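Local coordinates for GTP cyclohydrolase 1 type 2 homolog (Escherichia coli, Escherichia coli O157:H7, PDB 1NMO), which is of unknown function but carries a dinuclear metal site within a toroidal hexamer, and may take part in degrading radiation-damaged nucleotides, at residues W145-A148 and R152-L155; V128-L133 and A183-D188; A47-A52 and R80-T85. All blocks are in the same frame, centred on the assembly; numbering follows the deposited sequence.

Interaction 1 (W145-A148 and R152-L155); sequences WIEA and RKPL
The helix-to-strand turn that joins helix 139-150 to edge strand 155-157 folds back on the last turns of the helix, so that Glu-147 meets Arg-152, Lys-153 and Pro-154 in succession. Its backbone tie is weak: Arg-152 N donates to Glu-147 O over 3.3 Å, with a bent N-H...O angle of 132°, a bond that spans five residues across the helix end. The carbonyl of Arg-152 turns back to the helix, where Glu-147 CA lies 3.2 Å from Arg-152 O in a CA-H...O contact, and Glu-147 CB packs against the same oxygen.

With CG anti to the backbone N (chi1 160°), the extended glutamate runs past the returning chain. Its CB touches Pro-154 CD at 3.7 Å, while farther out Glu-147 OE1 rests 3.5 Å from Lys-153 CG. The lysine is therefore met along its aliphatic base: Lys-153 NZ stays 5.7 Å from Glu-147 OE1, so the opposite charges attract at most loosely. On the buried side, the CG2 branch of Ile-146 meets Pro-154 CB at 4.2 Å, and the isoleucine also packs on Tyr-211 and Ala-213.

Arg-152 starts away from the helix, and its NH2 bonds to Pro-246 O, its side chain lying about 7 Å from that of His-215, an iron ligand. The whole is a short helix-loop-strand connection, delivering Leu-155 to backbone pairing with Ala-212 at the margin of the six-stranded mixed sheet.

Interaction 2 (V128-L133 and A183-D188); sequences VPWGEL and ARFGVD
Trp-130 on strand 128-137 and the turn after helix 179-185 approach with their backbones well separated, the CA atoms of Trp-130 and Val-187 being 8.0 Å apart and no hydrogen bond spanning the gap, so that aromatic side chains make the contact. Both Trp-130 and Phe-185 start out toward the other segment. The indole CG sits between the backbone N and the carbonyl carbon (chi1 70°), which stands the ring up from the strand with one face presented to the phenylalanine.

Over that face comes the outer end of the Phe-185 ring. CE2 lies 3.6 Å above the indole plane, displaced toward its rim, and Phe-185 CZ comes within 3.3 Å of Trp-130 NE1 and 3.6 Å of Trp-130 CD1. The ring planes meet at 41°, with 4.4 Å between the centroid of the five-membered ring and that of Phe-185, an oblique pairing intermediate between the standard aromatic geometries. Trp-130 also packs on Met-121 and Arg-167 of the flanking strands, and Phe-185 on Ile-124. Gly-186, with positive phi, ends the helix just after Phe-185, so the ring stands on the helix's last turn.

Chemically, the contact rests on dispersion between the Phe-185 ring and the pyrrole part of the indole, without any directional bond; it lies at the surface, and between these two segments it is made by the two rings.

Interaction 3 (A47-A52 and R80-T85); sequences ALLDEA and RNRLKT
Within 47-52 it is Leu-49 that meets the facing segment of helix 78-88, at Arg-82 and Thr-85, and the residues around it illustrate how successive positions of one helix serve different neighbours. Leu-48, just before it, turns to the sheet and packs on Val-39, Val-60 and Val-62.

Leu-49 points to the other helix. Its CD2 methyl rests over the backbone of the facing helix, with Leu-49 CD2 3.6 Å from Arg-82 O. The same methyl lies alongside the base of the arginine, with Leu-49 CD2 to Arg-82 CB at 3.9 Å. Nearer the leucine backbone, the methyl of the threonine takes over: Thr-85 CG2 is 4.3 Å from Leu-49 CB and 4.2 Å from Leu-49 O.

The same rotamer that turns this methyl to the leucine places the threonine hydroxyl on a carbonyl of its own helix. With OG1 beside the backbone N (chi1 -63°), Thr-85 OG1 donates to Asn-81 O, one turn back, at 2.8 Å. The donor is tilted 28° from the carbonyl plane, and Thr-85 N reaches the same oxygen from the opposite face, so two bonds grip it.

Asp-50, next along, brings its carboxylate nearer without touching; its OD1 and Thr-85 OG1 are both bonded to Gln-46 NE2, a polar bridge beside the leucine.

Arg-82 offers Leu-49 only its backbone and aliphatic base. The chemistry is thus divided: Leu-49 packs on the base of the arginine stem, while the guanidinium forms a salt bridge with Glu-205 of the second subunit, so that one side chain takes part in both an apolar contact within the chain and a charged one between subunits.

Overall arrangement
Along the chain interaction 3 closes first, and interaction 1 is nested within the loop closed by interaction 2. Interactions 1 and 2 have centres about 19 Å apart and surround one six-stranded mixed sheet: interaction 1 joins helix 139-150 to the loop before edge strand 155-157, and interaction 2 joins strand 128-137 to the end of helix 179-185. Interaction 3 belongs to helices beside the five-stranded sheet, its centre about 31 Å from that of interaction 1 and about 40 Å from that of interaction 2. The side chains of Arg-82 and Arg-152 each lie about 13 Å from a bound iron, so interactions 1 and 3 stand at some distance from the dinuclear site.

Interaction 1 (W145-A148 and R152-L155)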
loop_
_atom_site.group_PDB
_atom_site.type_symbol
_atom_site.label_atom_id
_atom_site.label_comp_id
_atom_site.label_asym_id
_atom_site.label_seq_id
_atom_site.Cartn_x
_atom_site.Cartn_y
_atom_site.Cartn_z
ATOM N N TRP A 145 -24.370 -3.943 8.889
ATOM C CA TRP A 145 -25.160 -5.159 8.706
ATOM C C TRP A 145 -25.272 -5.544 7.202
ATOM O O TRP A 145 -25.086 -6.721 6.761
ATOM C CB TRP A 145 -26.542 -4.850 9.257
ATOM C CG TRP A 145 -27.556 -5.871 8.957
ATOM C CD1 TRP A 145 -28.705 -5.711 8.253
ATOM C CD2 TRP A 145 -27.573 -7.186 9.484
ATOM N NE1 TRP A 145 -29.481 -6.875 8.320
ATOM C CE2 TRP A 145 -28.792 -7.789 9.072
ATOM C CE3 TRP A 145 -26.675 -7.916 10.284
ATOM C CZ2 TRP A 145 -29.124 -9.088 9.420
ATOM C CZ3 TRP A 145 -27.014 -9.218 10.639
ATOM C CH2 TRP A 145 -28.243 -9.788 10.201
ATOM N N ILE A 146 -25.634 -4.550 6.411
ATOM C CA ILE A 146 -25.777 -4.735 4.969
ATOM C C ILE A 146 -24.431 -5.275 4.425
ATOM O O ILE A 146 -24.394 -6.250 3.623
ATOM C CB ILE A 146 -26.193 -3.371 4.334
ATOM C CG1 ILE A 146 -27.613 -3.035 4.827
ATOM C CG2 ILE A 146 -26.164 -3.402 2.812
ATOM C CD1 ILE A 146 -28.325 -1.817 4.162
ATOM N N GLU A 147 -23.331 -4.698 4.905
ATOM C CA GLU A 147 -22.003 -5.118 4.426
ATOM C C GLU A 147 -21.614 -6.551 4.807
ATOM O O GLU A 147 -20.940 -7.260 4.018
ATOM C CB GLU A 147 -20.929 -4.135 4.907
ATOM C CG GLU A 147 -19.486 -4.687 4.910
ATOM C CD GLU A 147 -18.441 -3.581 5.301
ATOM O OE1 GLU A 147 -18.835 -2.479 5.759
ATOM O OE2 GLU A 147 -17.224 -3.797 5.174
ATOM N N ALA A 148 -22.021 -6.995 6.000
ATOM C CA ALA A 148 -21.705 -8.371 6.459
ATOM C C ALA A 148 -22.624 -9.335 5.691
ATOM O O ALA A 148 -22.223 -10.424 5.325
ATOM C CB ALA A 148 -21.974 -8.480 7.957
ATOM N N ARG A 152 -20.042 -6.713 0.939
ATOM C CA ARG A 152 -19.624 -5.494 0.225
ATOM C C ARG A 152 -19.998 -4.286 1.038
ATOM O O ARG A 152 -21.095 -4.217 1.524
ATOM C CB ARG A 152 -20.358 -5.395 -1.155
ATOM C CG ARG A 152 -20.123 -4.034 -1.956
ATOM C CD ARG A 152 -20.873 -4.025 -3.282
ATOM N NE ARG A 152 -20.504 -2.935 -4.181
ATOM C CZ ARG A 152 -21.056 -1.722 -4.174
ATOM N NH1 ARG A 152 -22.010 -1.441 -3.309
ATOM N NH2 ARG A 152 -20.648 -0.783 -5.052
ATOM N N LYS A 153 -19.098 -3.311 1.180
ATOM C CA LYS A 153 -19.405 -2.076 1.962
ATOM C C LYS A 153 -20.360 -1.147 1.217
ATOM O O LYS A 153 -20.051 -0.650 0.125
ATOM C CB LYS A 153 -18.100 -1.307 2.262
ATOM C CG LYS A 153 -18.257 -0.075 3.220
ATOM C CD LYS A 153 -16.906 0.613 3.463
ATOM C CE LYS A 153 -16.971 1.748 4.493
ATOM N NZ LYS A 153 -17.901 2.848 3.986
ATOM N N PRO A 154 -21.519 -0.837 1.798
ATOM C CA PRO A 154 -22.326 0.056 0.965
ATOM C C PRO A 154 -22.010 1.541 1.169
ATOM O O PRO A 154 -21.403 1.972 2.174
ATOM C CB PRO A 154 -23.740 -0.248 1.465
ATOM C CG PRO A 154 -23.447 -0.186 2.978
ATOM C CD PRO A 154 -22.246 -1.170 3.050
ATOM N N LEU A 155 -22.464 2.346 0.216
ATOM C CA LEU A 155 -22.330 3.797 0.364
ATOM C C LEU A 155 -23.490 4.128 1.294
ATOM O O LEU A 155 -24.620 3.765 0.997
ATOM C CB LEU A 155 -22.576 4.531 -0.960
ATOM C CG LEU A 155 -23.012 6.011 -0.792
ATOM C CD1 LEU A 155 -22.059 6.630 0.215
ATOM C CD2 LEU A 155 -22.885 6.811 -2.087
#

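Interaction 2 (V128-L133 and A183-D188)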
loop_
_atom_site.group_PDB
_atom_site.type_symbol
_atom_site.label_atom_id
_atom_site.label_comp_id
_atom_site.label_asym_id
_atom_site.label_seq_id
_atom_site.Cartn_x
_atom_site.Cartn_y
_atom_site.Cartn_z
ATOM N N VAL A 128 -41.075 -1.451 -5.846
ATOM C CA VAL A 128 -40.646 -0.850 -4.614
ATOM C C VAL A 128 -41.409 -1.289 -3.408
ATOM O O VAL A 128 -42.349 -0.629 -3.021
ATOM C CB VAL A 128 -40.810 0.681 -4.703
ATOM C CG1 VAL A 128 -40.085 1.335 -3.588
ATOM C CG2 VAL A 128 -40.253 1.174 -5.983
ATOM N N PRO A 129 -41.018 -2.396 -2.765
ATOM C CA PRO A 129 -41.711 -2.887 -1.568
ATOM C C PRO A 129 -41.292 -2.085 -0.387
ATOM O O PRO A 129 -40.304 -1.333 -0.489
ATOM C CB PRO A 129 -41.231 -4.323 -1.457
ATOM C CG PRO A 129 -39.857 -4.236 -2.098
ATOM C CD PRO A 129 -40.138 -3.425 -3.328
ATOM N N TRP A 130 -42.063 -2.156 0.710
ATOM C CA TRP A 130 -41.630 -1.464 1.930
ATOM C C TRP A 130 -41.897 -2.416 3.089
ATOM O O TRP A 130 -42.608 -3.395 2.936
ATOM C CB TRP A 130 -42.383 -0.147 2.191
ATOM C CG TRP A 130 -43.864 -0.323 2.601
ATOM C CD1 TRP A 130 -44.957 -0.321 1.761
ATOM C CD2 TRP A 130 -44.388 -0.481 3.935
ATOM N NE1 TRP A 130 -46.118 -0.471 2.489
ATOM C CE2 TRP A 130 -45.798 -0.559 3.824
ATOM C CE3 TRP A 130 -43.801 -0.559 5.222
ATOM C CZ2 TRP A 130 -46.643 -0.697 4.951
ATOM C CZ3 TRP A 130 -44.685 -0.700 6.380
ATOM C CH2 TRP A 130 -46.058 -0.758 6.213
ATOM N N GLY A 131 -41.290 -2.158 4.224
ATOM C CA GLY A 131 -41.548 -2.991 5.387
ATOM C C GLY A 131 -40.708 -2.501 6.560
ATOM O O GLY A 131 -40.285 -1.321 6.566
ATOM N N GLU A 132 -40.432 -3.413 7.495
ATOM C CA GLU A 132 -39.660 -3.091 8.668
ATOM C C GLU A 132 -38.612 -4.095 9.094
ATOM O O GLU A 132 -38.803 -5.340 9.086
ATOM C CB GLU A 132 -40.584 -2.908 9.880
ATOM C CG GLU A 132 -41.804 -1.996 9.662
ATOM C CD GLU A 132 -42.538 -1.655 10.972
ATOM O OE1 GLU A 132 -42.511 -2.468 11.947
ATOM O OE2 GLU A 132 -43.126 -0.561 11.007
ATOM N N LEU A 133 -37.475 -3.554 9.477
ATOM C CA LEU A 133 -36.438 -4.432 10.006
ATOM C C LEU A 133 -37.067 -5.033 11.274
ATOM O O LEU A 133 -37.704 -4.317 12.077
ATOM C CB LEU A 133 -35.223 -3.616 10.441
ATOM C CG LEU A 133 -34.381 -3.147 9.284
ATOM C CD1 LEU A 133 -33.523 -1.960 9.751
ATOM C CD2 LEU A 133 -33.538 -4.320 8.780
ATOM N N ALA A 183 -39.666 8.489 -0.094
ATOM C CA ALA A 183 -39.740 9.529 0.939
ATOM C C ALA A 183 -41.212 10.027 1.183
ATOM O O ALA A 183 -41.664 10.268 2.315
ATOM C CB ALA A 183 -38.838 10.732 0.524
ATOM N N ARG A 184 -41.922 10.262 0.089
ATOM C CA ARG A 184 -43.293 10.714 0.138
ATOM C C ARG A 184 -44.068 9.661 0.939
ATOM O O ARG A 184 -44.760 9.997 1.877
ATOM C CB ARG A 184 -43.837 10.785 -1.281
ATOM C CG ARG A 184 -44.705 11.980 -1.606
ATOM C CD ARG A 184 -43.996 12.770 -2.661
ATOM N NE ARG A 184 -43.837 11.964 -3.891
ATOM C CZ ARG A 184 -42.758 12.002 -4.694
ATOM N NH1 ARG A 184 -41.725 12.812 -4.369
ATOM N NH2 ARG A 184 -42.711 11.268 -5.832
ATOM N N PHE A 185 -43.913 8.384 0.604
ATOM C CA PHE A 185 -44.615 7.320 1.313
ATOM C C PHE A 185 -44.366 7.368 2.818
ATOM O O PHE A 185 -45.314 7.224 3.621
ATOM C CB PHE A 185 -44.200 5.974 0.752
ATOM C CG PHE A 185 -44.970 4.834 1.326
ATOM C CD1 PHE A 185 -46.231 4.513 0.823
ATOM C CD2 PHE A 185 -44.475 4.155 2.413
ATOM C CE1 PHE A 185 -47.005 3.520 1.417
ATOM C CE2 PHE A 185 -45.207 3.170 3.027
ATOM C CZ PHE A 185 -46.489 2.840 2.537
ATOM N N GLY A 186 -43.102 7.603 3.201
ATOM C CA GLY A 186 -42.697 7.704 4.600
ATOM C C GLY A 186 -41.858 6.509 5.020
ATOM O O GLY A 186 -42.371 5.427 5.382
ATOM N N VAL A 187 -40.546 6.634 4.962
ATOM C CA VAL A 187 -39.748 5.510 5.428
ATOM C C VAL A 187 -38.578 6.115 6.199
ATOM O O VAL A 187 -38.371 7.310 6.113
ATOM C CB VAL A 187 -39.214 4.712 4.244
ATOM C CG1 VAL A 187 -40.387 4.061 3.486
ATOM C CG2 VAL A 187 -38.399 5.702 3.281
ATOM N N ASP A 188 -37.810 5.314 6.939
ATOM C CA ASP A 188 -36.665 5.899 7.618
ATOM C C ASP A 188 -35.444 5.626 6.695
ATOM O O ASP A 188 -34.458 6.391 6.688
ATOM C CB ASP A 188 -36.377 5.194 8.954
ATOM C CG ASP A 188 -37.574 5.130 9.883
ATOM O OD1 ASP A 188 -38.364 6.087 9.895
ATOM O OD2 ASP A 188 -37.702 4.135 10.636
#

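Interaction 3 (A47-A52 and R80-T85)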
loop_
_atom_site.group_PDB
_atom_site.type_symbol
_atom_site.label_atom_id
_atom_site.label_comp_id
_atom_site.label_asym_id
_atom_site.label_seq_id
_atom_site.Cartn_x
_atom_site.Cartn_y
_atom_site.Cartn_z
ATOM N N ALA A 47 -17.510 -13.907 -19.231
ATOM C CA ALA A 47 -16.971 -14.744 -18.162
ATOM C C ALA A 47 -17.900 -15.866 -17.738
ATOM O O ALA A 47 -17.432 -16.949 -17.469
ATOM C CB ALA A 47 -16.562 -13.868 -16.946
ATOM N N LEU A 48 -19.200 -15.648 -17.706
ATOM C CA LEU A 48 -20.192 -16.703 -17.324
ATOM C C LEU A 48 -20.275 -17.671 -18.441
ATOM O O LEU A 48 -20.373 -18.904 -18.287
ATOM C CB LEU A 48 -21.612 -16.148 -17.212
ATOM C CG LEU A 48 -22.577 -16.356 -16.071
ATOM C CD1 LEU A 48 -24.045 -16.535 -16.540
ATOM C CD2 LEU A 48 -22.077 -17.452 -15.209
ATOM N N LEU A 49 -20.308 -17.119 -19.628
ATOM C CA LEU A 49 -20.415 -17.973 -20.831
ATOM C C LEU A 49 -19.206 -18.890 -20.946
ATOM O O LEU A 49 -19.287 -20.033 -21.377
ATOM C CB LEU A 49 -20.502 -17.029 -21.990
ATOM C CG LEU A 49 -21.842 -16.787 -22.662
ATOM C CD1 LEU A 49 -23.006 -16.939 -21.806
ATOM C CD2 LEU A 49 -21.767 -15.501 -23.370
ATOM N N ASP A 50 -18.040 -18.396 -20.597
ATOM C CA ASP A 50 -16.905 -19.298 -20.680
ATOM C C ASP A 50 -17.104 -20.372 -19.568
ATOM O O ASP A 50 -16.761 -21.553 -19.731
ATOM C CB ASP A 50 -15.576 -18.544 -20.463
ATOM C CG ASP A 50 -15.329 -17.445 -21.507
ATOM O OD1 ASP A 50 -15.849 -17.536 -22.672
ATOM O OD2 ASP A 50 -14.565 -16.517 -21.166
ATOM N N GLU A 51 -17.617 -19.983 -18.414
ATOM C CA GLU A 51 -17.780 -21.019 -17.407
ATOM C C GLU A 51 -18.812 -22.012 -17.862
ATOM O O GLU A 51 -18.671 -23.194 -17.515
ATOM C CB GLU A 51 -18.205 -20.488 -16.065
ATOM C CG GLU A 51 -17.033 -20.075 -15.185
ATOM C CD GLU A 51 -16.200 -21.260 -14.691
ATOM O OE1 GLU A 51 -16.701 -22.087 -13.920
ATOM O OE2 GLU A 51 -15.027 -21.371 -15.084
ATOM N N ALA A 52 -19.846 -21.586 -18.603
ATOM C CA ALA A 52 -20.845 -22.552 -19.059
ATOM C C ALA A 52 -20.307 -23.517 -20.096
ATOM O O ALA A 52 -20.807 -24.645 -20.268
ATOM C CB ALA A 52 -22.013 -21.851 -19.666
ATOM N N ARG A 80 -20.402 -10.187 -30.630
ATOM C CA ARG A 80 -20.040 -11.269 -31.523
ATOM C C ARG A 80 -19.381 -12.338 -30.726
ATOM O O ARG A 80 -19.511 -13.513 -31.051
ATOM C CB ARG A 80 -19.030 -10.827 -32.626
ATOM C CG ARG A 80 -18.091 -11.985 -33.144
ATOM C CD ARG A 80 -16.862 -11.400 -33.831
ATOM N NE ARG A 80 -15.654 -12.242 -34.162
ATOM C CZ ARG A 80 -15.632 -13.370 -34.901
ATOM N NH1 ARG A 80 -16.769 -13.894 -35.426
ATOM N NH2 ARG A 80 -14.466 -13.958 -35.148
ATOM N N ASN A 81 -18.646 -11.944 -29.693
ATOM C CA ASN A 81 -17.908 -12.951 -28.889
ATOM C C ASN A 81 -18.877 -13.774 -28.072
ATOM O O ASN A 81 -18.778 -14.996 -28.023
ATOM C CB ASN A 81 -16.934 -12.283 -27.948
ATOM C CG ASN A 81 -15.814 -11.532 -28.700
ATOM O OD1 ASN A 81 -15.402 -11.930 -29.802
ATOM N ND2 ASN A 81 -15.300 -10.461 -28.086
ATOM N N ARG A 82 -19.851 -13.082 -27.486
ATOM C CA ARG A 82 -20.816 -13.716 -26.648
ATOM C C ARG A 82 -21.755 -14.627 -27.411
ATOM O O ARG A 82 -22.101 -15.720 -26.956
ATOM C CB ARG A 82 -21.595 -12.637 -25.961
ATOM C CG ARG A 82 -20.861 -11.911 -24.978
ATOM C CD ARG A 82 -21.675 -10.615 -24.598
ATOM N NE ARG A 82 -20.958 -10.055 -23.438
ATOM C CZ ARG A 82 -21.499 -9.319 -22.499
ATOM N NH1 ARG A 82 -22.777 -9.002 -22.566
ATOM N NH2 ARG A 82 -20.755 -8.962 -21.452
ATOM N N LEU A 83 -22.210 -14.148 -28.575
ATOM C CA LEU A 83 -23.140 -14.896 -29.378
ATOM C C LEU A 83 -22.404 -16.029 -30.118
ATOM O O LEU A 83 -23.021 -17.085 -30.427
ATOM C CB LEU A 83 -23.852 -13.947 -30.371
ATOM C CG LEU A 83 -24.783 -12.948 -29.729
ATOM C CD1 LEU A 83 -25.320 -11.963 -30.711
ATOM C CD2 LEU A 83 -25.871 -13.735 -29.066
ATOM N N LYS A 84 -21.116 -15.848 -30.426
ATOM C CA LYS A 84 -20.420 -16.928 -31.094
ATOM C C LYS A 84 -20.303 -17.973 -30.028
ATOM O O LYS A 84 -20.533 -19.154 -30.269
ATOM C CB LYS A 84 -18.985 -16.582 -31.471
ATOM C CG LYS A 84 -18.264 -17.764 -32.209
ATOM C CD LYS A 84 -16.803 -17.431 -32.590
ATOM C CE LYS A 84 -16.097 -18.633 -33.227
ATOM N NZ LYS A 84 -14.592 -18.350 -33.471
ATOM N N THR A 85 -19.931 -17.569 -28.824
ATOM C CA THR A 85 -19.746 -18.591 -27.813
ATOM C C THR A 85 -21.042 -19.417 -27.577
ATOM O O THR A 85 -21.011 -20.645 -27.431
ATOM C CB THR A 85 -19.324 -17.958 -26.519
ATOM O OG1 THR A 85 -18.057 -17.298 -26.685
ATOM C CG2 THR A 85 -19.173 -19.056 -25.486
#